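PDB 6LIR: TCR alpha chain from Gallus gallus, which pairs with a beta chain to form the alpha-beta T-cell receptor, which probably recognises peptide antigens presented by MHC molecules on other cells. Local coordinates for residues 23-28 and 87-92; 131-136 and 169-174; 141-146 and 180-185. One frame throughout, in Å; residues are numbered along the deposited sequence.

Interaction 1 (23-28 and 87-92); sequences PSIQAY and CAVRGS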
loop_
_atom_site.group_PDB
_atom_site.type_symbol
_atom_site.label_atom_id
_atom_site.label_comp_id
_atom_site.label_asym_id
_atom_site.label_seq_id
_atom_site.Cartn_x
_atom_site.Cartn_y
_atom_site.Cartn_z
ATOM N N PRO A 23 15.791 23.681 -5.163
ATOM C CA PRO A 23 16.550 24.904 -5.481
ATOM C C PRO A 23 18.046 24.769 -5.259
ATOM O O PRO A 23 18.829 25.412 -5.967
ATOM C CB PRO A 23 15.931 25.959 -4.551
ATOM C CG PRO A 23 14.596 25.415 -4.180
ATOM C CD PRO A 23 14.762 23.924 -4.135
ATOM N N SER A 24 18.471 23.951 -4.304
ATOM C CA SER A 24 19.880 23.817 -3.970
ATOM C C SER A 24 20.602 22.790 -4.830
ATOM O O SER A 24 21.796 22.561 -4.622
ATOM C CB SER A 24 20.028 23.438 -2.495
ATOM O OG SER A 24 20.030 22.028 -2.344
ATOM N N ILE A 25 19.918 22.156 -5.778
ATOM C CA ILE A 25 20.525 21.127 -6.615
ATOM C C ILE A 25 20.238 21.468 -8.067
ATOM O O ILE A 25 19.071 21.589 -8.462
ATOM C CB ILE A 25 20.006 19.717 -6.281
ATOM C CG1 ILE A 25 20.209 19.407 -4.796
ATOM C CG2 ILE A 25 20.708 18.675 -7.148
ATOM C CD1 ILE A 25 19.759 18.013 -4.393
ATOM N N GLN A 26 21.295 21.601 -8.863
ATOM C CA GLN A 26 21.173 21.836 -10.298
ATOM C C GLN A 26 21.359 20.472 -10.943
ATOM O O GLN A 26 22.484 19.986 -11.097
ATOM C CB GLN A 26 22.199 22.853 -10.786
ATOM C CG GLN A 26 22.045 23.231 -12.248
ATOM C CD GLN A 26 22.561 24.624 -12.549
ATOM O OE1 GLN A 26 23.756 24.898 -12.417
ATOM N NE2 GLN A 26 21.657 25.518 -12.952
ATOM N N ALA A 27 20.234 19.845 -11.283
ATOM C CA ALA A 27 20.216 18.429 -11.623
ATOM C C ALA A 27 21.073 18.125 -12.842
ATOM O O ALA A 27 20.989 18.809 -13.866
ATOM C CB ALA A 27 18.778 17.969 -11.863
ATOM N N TYR A 28 21.892 17.079 -12.729
ATOM C CA TYR A 28 22.503 16.488 -13.912
ATOM C C TYR A 28 21.501 15.597 -14.632
ATOM O O TYR A 28 21.456 15.568 -15.867
ATOM C CB TYR A 28 23.750 15.686 -13.532
ATOM C CG TYR A 28 24.348 14.913 -14.689
ATOM C CD1 TYR A 28 25.233 15.519 -15.572
ATOM C CD2 TYR A 28 24.019 13.577 -14.904
ATOM C CE1 TYR A 28 25.777 14.818 -16.635
ATOM C CE2 TYR A 28 24.557 12.869 -15.963
ATOM C CZ TYR A 28 25.436 13.492 -16.825
ATOM O OH TYR A 28 25.973 12.791 -17.879
ATOM N N CYS A 87 10.249 11.885 -7.130
ATOM C CA CYS A 87 11.291 12.393 -8.005
ATOM C C CYS A 87 12.633 12.125 -7.341
ATOM O O CYS A 87 12.745 12.097 -6.114
ATOM C CB CYS A 87 11.131 13.892 -8.290
ATOM S SG CYS A 87 11.236 14.932 -6.824
ATOM N N ALA A 88 13.639 11.876 -8.169
ATOM C CA ALA A 88 14.993 11.621 -7.698
ATOM C C ALA A 88 15.951 12.350 -8.625
ATOM O O ALA A 88 15.869 12.190 -9.846
ATOM C CB ALA A 88 15.303 10.119 -7.672
ATOM N N VAL A 89 16.838 13.162 -8.053
ATOM C CA VAL A 89 17.714 14.008 -8.851
ATOM C C VAL A 89 19.165 13.701 -8.509
ATOM O O VAL A 89 19.493 13.249 -7.407
ATOM C CB VAL A 89 17.411 15.509 -8.636
ATOM C CG1 VAL A 89 15.929 15.793 -8.858
ATOM C CG2 VAL A 89 17.831 15.947 -7.244
ATOM N N ARG A 90 20.039 13.975 -9.469
ATOM C CA ARG A 90 21.474 13.800 -9.313
ATOM C C ARG A 90 22.153 15.117 -9.635
ATOM O O ARG A 90 21.886 15.714 -10.682
ATOM C CB ARG A 90 22.015 12.680 -10.207
ATOM C CG ARG A 90 22.803 11.631 -9.447
ATOM C CD ARG A 90 23.446 10.622 -10.384
ATOM N NE ARG A 90 22.451 9.767 -11.021
ATOM C CZ ARG A 90 21.991 8.634 -10.494
ATOM N NH1 ARG A 90 21.080 7.921 -11.140
ATOM N NH2 ARG A 90 22.439 8.221 -9.316
ATOM N N GLY A 91 23.029 15.563 -8.733
ATOM C CA GLY A 91 23.740 16.813 -8.942
ATOM C C GLY A 91 24.832 16.690 -9.984
ATOM O O GLY A 91 25.229 17.685 -10.595
ATOM N N SER A 92 25.333 15.476 -10.193
ATOM C CA SER A 92 26.410 15.215 -11.135
ATOM C C SER A 92 26.270 13.785 -11.628
ATOM O O SER A 92 25.515 12.989 -11.066
ATOM C CB SER A 92 27.783 15.417 -10.495
ATOM O OG SER A 92 28.243 14.196 -9.939
HETATM O O HOH W 1 25.244 20.529 -10.200
#

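Interaction 2 (131-136 and 169-174); sequences CLITDY and STYWAK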
loop_
_atom_site.group_PDB
_atom_site.type_symbol
_atom_site.label_atom_id
_atom_site.label_comp_id
_atom_site.label_asym_id
_atom_site.label_seq_id
_atom_site.Cartn_x
_atom_site.Cartn_y
_atom_site.Cartn_z
ATOM N N CYS A 131 -20.486 -2.925 9.640
ATOM C CA CYS A 131 -21.337 -1.993 8.915
ATOM C C CYS A 131 -20.716 -1.687 7.563
ATOM O O CYS A 131 -19.565 -1.255 7.489
ATOM C CB CYS A 131 -21.558 -0.715 9.721
ATOM S SG CYS A 131 -22.812 0.438 9.101
ATOM N N LEU A 132 -21.483 -1.893 6.500
ATOM C CA LEU A 132 -21.002 -1.666 5.145
ATOM C C LEU A 132 -21.807 -0.554 4.478
ATOM O O LEU A 132 -23.027 -0.671 4.324
ATOM C CB LEU A 132 -21.096 -2.961 4.342
ATOM C CG LEU A 132 -20.716 -2.905 2.862
ATOM C CD1 LEU A 132 -19.231 -2.600 2.634
ATOM C CD2 LEU A 132 -21.117 -4.191 2.146
ATOM N N ILE A 133 -21.118 0.508 4.066
ATOM C CA ILE A 133 -21.701 1.588 3.275
ATOM C C ILE A 133 -21.139 1.505 1.861
ATOM O O ILE A 133 -19.916 1.530 1.674
ATOM C CB ILE A 133 -21.424 2.966 3.904
ATOM C CG1 ILE A 133 -21.838 2.979 5.377
ATOM C CG2 ILE A 133 -22.160 4.053 3.136
ATOM C CD1 ILE A 133 -20.684 2.759 6.343
ATOM N N THR A 134 -22.023 1.433 0.867
ATOM C CA THR A 134 -21.605 1.207 -0.510
ATOM C C THR A 134 -22.170 2.267 -1.448
ATOM O O THR A 134 -23.117 2.984 -1.117
ATOM C CB THR A 134 -22.053 -0.172 -1.022
ATOM O OG1 THR A 134 -23.463 -0.152 -1.279
ATOM C CG2 THR A 134 -21.762 -1.243 -0.004
ATOM N N ASP A 135 -21.578 2.311 -2.647
ATOM C CA ASP A 135 -22.096 3.059 -3.799
ATOM C C ASP A 135 -22.505 4.488 -3.446
ATOM O O ASP A 135 -23.542 4.993 -3.888
ATOM C CB ASP A 135 -23.250 2.296 -4.442
ATOM C CG ASP A 135 -22.910 0.836 -4.681
ATOM O OD1 ASP A 135 -22.009 0.564 -5.501
ATOM O OD2 ASP A 135 -23.524 -0.038 -4.029
ATOM N N TYR A 136 -21.673 5.153 -2.659
ATOM C CA TYR A 136 -21.905 6.525 -2.235
ATOM C C TYR A 136 -20.924 7.461 -2.931
ATOM O O TYR A 136 -19.996 7.031 -3.623
ATOM C CB TYR A 136 -21.762 6.653 -0.714
ATOM C CG TYR A 136 -20.406 6.221 -0.196
ATOM C CD1 TYR A 136 -19.354 7.127 -0.098
ATOM C CD2 TYR A 136 -20.178 4.907 0.192
ATOM C CE1 TYR A 136 -18.110 6.733 0.376
ATOM C CE2 TYR A 136 -18.941 4.504 0.666
ATOM C CZ TYR A 136 -17.912 5.418 0.758
ATOM O OH TYR A 136 -16.682 5.014 1.229
ATOM N N SER A 169 -17.176 1.857 2.533
ATOM C CA SER A 169 -16.712 2.216 3.863
ATOM C C SER A 169 -17.200 1.158 4.837
ATOM O O SER A 169 -18.286 0.600 4.666
ATOM C CB SER A 169 -17.201 3.613 4.284
ATOM O OG SER A 169 -16.358 4.624 3.746
ATOM N N THR A 170 -16.393 0.870 5.857
ATOM C CA THR A 170 -16.784 -0.123 6.848
ATOM C C THR A 170 -16.334 0.308 8.233
ATOM O O THR A 170 -15.347 1.026 8.392
ATOM C CB THR A 170 -16.175 -1.510 6.563
ATOM O OG1 THR A 170 -14.764 -1.383 6.340
ATOM C CG2 THR A 170 -16.828 -2.161 5.356
ATOM N N TYR A 171 -17.075 -0.158 9.235
ATOM C CA TYR A 171 -16.691 -0.045 10.632
ATOM C C TYR A 171 -17.392 -1.162 11.389
ATOM O O TYR A 171 -18.472 -1.612 10.996
ATOM C CB TYR A 171 -17.001 1.339 11.230
ATOM C CG TYR A 171 -18.460 1.753 11.304
ATOM C CD1 TYR A 171 -19.259 1.378 12.378
ATOM C CD2 TYR A 171 -19.022 2.562 10.324
ATOM C CE1 TYR A 171 -20.585 1.771 12.457
ATOM C CE2 TYR A 171 -20.346 2.960 10.395
ATOM C CZ TYR A 171 -21.123 2.562 11.463
ATOM O OH TYR A 171 -22.442 2.956 11.538
ATOM N N TRP A 172 -16.749 -1.632 12.454
ATOM C CA TRP A 172 -17.198 -2.818 13.166
ATOM C C TRP A 172 -17.116 -2.574 14.665
ATOM O O TRP A 172 -16.323 -1.753 15.134
ATOM C CB TRP A 172 -16.347 -4.038 12.801
ATOM C CG TRP A 172 -14.923 -3.870 13.221
ATOM C CD1 TRP A 172 -13.926 -3.262 12.517
ATOM C CD2 TRP A 172 -14.342 -4.288 14.460
ATOM N NE1 TRP A 172 -12.757 -3.285 13.237
ATOM C CE2 TRP A 172 -12.985 -3.911 14.432
ATOM C CE3 TRP A 172 -14.837 -4.953 15.588
ATOM C CZ2 TRP A 172 -12.116 -4.176 15.488
ATOM C CZ3 TRP A 172 -13.972 -5.213 16.635
ATOM C CH2 TRP A 172 -12.627 -4.827 16.577
ATOM N N ALA A 173 -17.936 -3.307 15.412
ATOM C CA ALA A 173 -17.988 -3.179 16.861
ATOM C C ALA A 173 -18.724 -4.387 17.417
ATOM O O ALA A 173 -19.384 -5.121 16.675
ATOM C CB ALA A 173 -18.681 -1.881 17.292
ATOM N N LYS A 174 -18.560 -4.615 18.722
ATOM C CA LYS A 174 -19.388 -5.593 19.419
ATOM C C LYS A 174 -20.853 -5.377 19.056
ATOM O O LYS A 174 -21.319 -4.239 18.967
ATOM C CB LYS A 174 -19.185 -5.484 20.932
ATOM C CG LYS A 174 -17.765 -5.801 21.411
ATOM C CD LYS A 174 -17.368 -4.899 22.574
ATOM C CE LYS A 174 -15.888 -4.977 22.910
ATOM N NZ LYS A 174 -15.229 -3.638 22.862
#

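Interaction 3 (141-146 and 180-185); sequences LDLSSV and CGAKHE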
loop_
_atom_site.group_PDB
_atom_site.type_symbol
_atom_site.label_atom_id
_atom_site.label_comp_id
_atom_site.label_asym_id
_atom_site.label_seq_id
_atom_site.Cartn_x
_atom_site.Cartn_y
_atom_site.Cartn_z
ATOM N N LEU A 141 -21.038 11.775 1.730
ATOM C CA LEU A 141 -21.335 10.831 2.795
ATOM C C LEU A 141 -20.893 11.402 4.133
ATOM O O LEU A 141 -19.806 11.974 4.255
ATOM C CB LEU A 141 -20.648 9.488 2.543
ATOM C CG LEU A 141 -20.934 8.410 3.591
ATOM C CD1 LEU A 141 -22.300 7.775 3.365
ATOM C CD2 LEU A 141 -19.837 7.349 3.601
ATOM N N ASP A 142 -21.742 11.236 5.142
ATOM C CA ASP A 142 -21.469 11.740 6.482
ATOM C C ASP A 142 -21.322 10.553 7.422
ATOM O O ASP A 142 -22.306 9.883 7.751
ATOM C CB ASP A 142 -22.563 12.690 6.964
ATOM C CG ASP A 142 -22.216 13.344 8.288
ATOM O OD1 ASP A 142 -21.178 14.037 8.352
ATOM O OD2 ASP A 142 -22.973 13.158 9.265
ATOM N N LEU A 143 -20.097 10.320 7.865
ATOM C CA LEU A 143 -19.766 9.312 8.860
ATOM C C LEU A 143 -19.125 10.011 10.046
ATOM O O LEU A 143 -18.117 9.569 10.604
ATOM C CB LEU A 143 -18.859 8.230 8.280
ATOM C CG LEU A 143 -19.262 6.793 8.622
ATOM C CD1 LEU A 143 -20.770 6.615 8.533
ATOM C CD2 LEU A 143 -18.558 5.797 7.710
ATOM N N SER A 144 -19.736 11.143 10.414
ATOM C CA SER A 144 -19.232 11.993 11.486
ATOM C C SER A 144 -19.187 11.252 12.813
ATOM O O SER A 144 -18.243 11.418 13.593
ATOM C CB SER A 144 -20.110 13.238 11.613
ATOM O OG SER A 144 -21.478 12.874 11.535
ATOM N N SER A 145 -20.183 10.426 13.081
ATOM C CA SER A 145 -20.278 9.752 14.363
ATOM C C SER A 145 -19.390 8.516 14.481
ATOM O O SER A 145 -19.571 7.729 15.416
ATOM C CB SER A 145 -21.733 9.360 14.599
ATOM O OG SER A 145 -21.819 8.295 15.522
ATOM N N VAL A 146 -18.448 8.306 13.566
ATOM C CA VAL A 146 -17.536 7.172 13.651
ATOM C C VAL A 146 -16.136 7.655 13.305
ATOM O O VAL A 146 -15.935 8.314 12.279
ATOM C CB VAL A 146 -17.931 5.998 12.728
ATOM C CG1 VAL A 146 -17.311 4.685 13.221
ATOM C CG2 VAL A 146 -19.434 5.850 12.623
ATOM N N CYS A 180 -25.495 0.891 12.764
ATOM C CA CYS A 180 -25.055 1.009 11.381
ATOM C C CYS A 180 -25.893 2.083 10.715
ATOM O O CYS A 180 -27.090 1.887 10.487
ATOM C CB CYS A 180 -25.272 -0.335 10.696
ATOM S SG CYS A 180 -24.504 -0.687 9.133
ATOM N N GLY A 181 -25.263 3.200 10.376
ATOM C CA GLY A 181 -25.964 4.208 9.613
ATOM C C GLY A 181 -25.025 5.185 8.947
ATOM O O GLY A 181 -23.799 5.126 9.097
ATOM N N ALA A 182 -25.645 6.114 8.225
ATOM C CA ALA A 182 -24.964 7.280 7.679
ATOM C C ALA A 182 -26.005 8.257 7.154
ATOM O O ALA A 182 -27.179 7.913 6.994
ATOM C CB ALA A 182 -23.980 6.907 6.567
ATOM N N LYS A 183 -25.566 9.487 6.910
ATOM C CA LYS A 183 -26.383 10.484 6.229
ATOM C C LYS A 183 -25.694 10.910 4.941
ATOM O O LYS A 183 -24.476 11.110 4.917
ATOM C CB LYS A 183 -26.666 11.699 7.118
ATOM C CG LYS A 183 -27.397 11.325 8.394
ATOM C CD LYS A 183 -26.953 12.162 9.573
ATOM C CE LYS A 183 -27.672 13.500 9.565
ATOM N NZ LYS A 183 -27.564 14.203 10.870
ATOM N N HIS A 184 -26.474 11.038 3.869
ATOM C CA HIS A 184 -25.922 11.306 2.546
ATOM C C HIS A 184 -26.794 12.330 1.839
ATOM O O HIS A 184 -28.010 12.143 1.725
ATOM C CB HIS A 184 -25.832 10.018 1.715
ATOM C CG HIS A 184 -25.008 10.148 0.470
ATOM N ND1 HIS A 184 -25.429 10.860 -0.632
ATOM C CD2 HIS A 184 -23.798 9.632 0.143
ATOM C CE1 HIS A 184 -24.509 10.790 -1.578
ATOM N NE2 HIS A 184 -23.510 10.051 -1.133
ATOM N N GLU A 185 -26.163 13.417 1.397
ATOM C CA GLU A 185 -26.834 14.497 0.681
ATOM C C GLU A 185 -27.732 13.958 -0.422
ATOM O O GLU A 185 -27.271 13.258 -1.328
ATOM C CB GLU A 185 -25.787 15.448 0.099
ATOM C CG GLU A 185 -26.354 16.706 -0.537
ATOM C CD GLU A 185 -25.330 17.824 -0.612
ATOM O OE1 GLU A 185 -25.411 18.765 0.206
ATOM O OE2 GLU A 185 -24.442 17.758 -1.487
#

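Interaction 1 (23-28 and 87-92)
The CDR1 loop of this immunoglobulin V domain meets the start of CDR3 here, through I25, A27 and Y28 on one side and V89, R90, G91 and S92 on the other. Residues 23-28 lie in the loop between strands 16-21 and 29-35. Residues 87-92 run off the end of strand 84-90, the F strand of a V domain. That strand also carries C87, which is in the disulfide with C20.

The apolar part is small. I25 reaches V89 with both CG2 and CD1, and I25 CG2 lies 4.0 Å from V89 CG2. I25 CG1 sits beside the backbone N (chi1 -55°), which leaves CG2 anti to that N and facing V89 and the CA of G91. A27 CB packs against V89 CB at 4.3 Å.

The backbone contact centres on the carbonyl of R90. Y28 N donates to R90 O with an N-H...O angle of 154°; the modelled length, 2.5 Å, is doubtfully short. A27 CA makes a CH contact with the same oxygen at 3.3 Å. Strand 29-35 continues this pairing, since R90 also bonds S29 through the backbone. The side chain of R90 packs on N96 of the TCR beta chain. Y28 CB sits 3.6 Å from S92 CA. The near part of the ring, CG and CD2, lies by S92 C, and only the far end leads away.

A water lies within hydrogen-bonding distance of both Q26 O (3.0 Å) and G91 O (2.9 Å).

Interaction 2 (131-136 and 169-174)
Y171 has its ring carbon CG between the backbone N and the carbonyl carbon (chi1 64°), and C131 has SG anti to its backbone N (chi1 -170°). These torsions lay the ring of Y171 across C131. C131 CB stands over the ring centre, 3.8 Å from the centroid, as a CH-pi contact. The sulfur is oblique to the ring, with SG 3.5 Å from Y171 OH. I133 CD1 lies 4.1 Å from Y171 CE2 and touches the same ring.

The backbones form an antiparallel pair of strands, in the membrane-proximal immunoglobulin-like constant domain of the alpha chain. C131 with Y171 and I133 with S169 are hydrogen-bonded pairs; L132 with T170 is the non-hydrogen-bonded pair between them. C131 N gives to Y171 O, and I133 N gives to S169 O at 2.9 Å with a nearly straight bond (176°). C131, I133, S169 and Y171 face the domain core, where C131 is in the disulfide with C180. The hydroxyl of Y171 is bonded to Q179 O.

L132 and T170 point to the other face, with L132 CD1 3.7 Å from T170 CG2. That face meets the TCR beta chain: L132 packs on its T138 and T170 on its T182.

At the end of the pair, Y136 brings its hydroxyl to S169. S169 OG donates to Y136 OH at 2.6 Å, and E151 OE1 also bonds this buried oxygen.

Interaction 3 (141-146 and 180-185)
Residues L141 and D142 pair antiparallel with H184 and K183. L141 and H184 are a non-hydrogen-bonded pair, with CA atoms 4.6 Å apart. D142 and K183 are the hydrogen-bonded pair. D142 N donates to K183 O at 2.7 Å, with the N-H bent to 139°. The return bond, K183 N to D142 O at 3.4 Å, is weak. After D142 the first segment turns away, in a type I beta turn from L143 to V146, closed by V146 N to L143 O.

L141 and L143 converge on A182. L141 CD1 is 3.7 Å from A182 CB, and L143 CD1 is 3.8 Å from the same methyl. Both leucines also touch I133 of strand 128-134, and L143 reaches Y171 as well. Strand 141-142 is outermost, within this chain, in the sheet of this immunoglobulin-like constant domain that faces strand 128-134. Strand 181-184 lies next to it, with 188-191 beyond. C180, just before strand 181-184, is bound to C131 across the two sheets.

The side chains of H184 and L141 cross at about a right angle. The ring carbon CD2 of H184 is 3.8 Å from L141 CA. The ring is held at both nitrogens: ND1 gives to E185 O, and NE2 is bonded to S137 N.

On the opposite face the side chains of D142 and K183 run side by side and point the same way. S144 OG donates to D142 OD2 from above the carboxylate plane, at 2.7 Å. D142 OD2 is 5.0 Å from K183 NZ, so the opposite charges are near but not in contact.

Interactions 2 and 3 belong to one domain, with centres about 10 Å apart, and their segments alternate along the chain. The disulfide joins them directly, C131 SG to C180 SG at 2.0 Å. Y171 OH also probably bonds G181 N at 3.1 Å, and the Y171 ring packs on V146. The pairs lie in the two facing sheets. Interaction 2 meets the TCR beta chain, whereas no other chain of the assembly touches interaction 3. Interaction 1 lies in the V domain, with its centre about 46 Å from that of interaction 2, at the end where CDR loops would be expected to meet antigen.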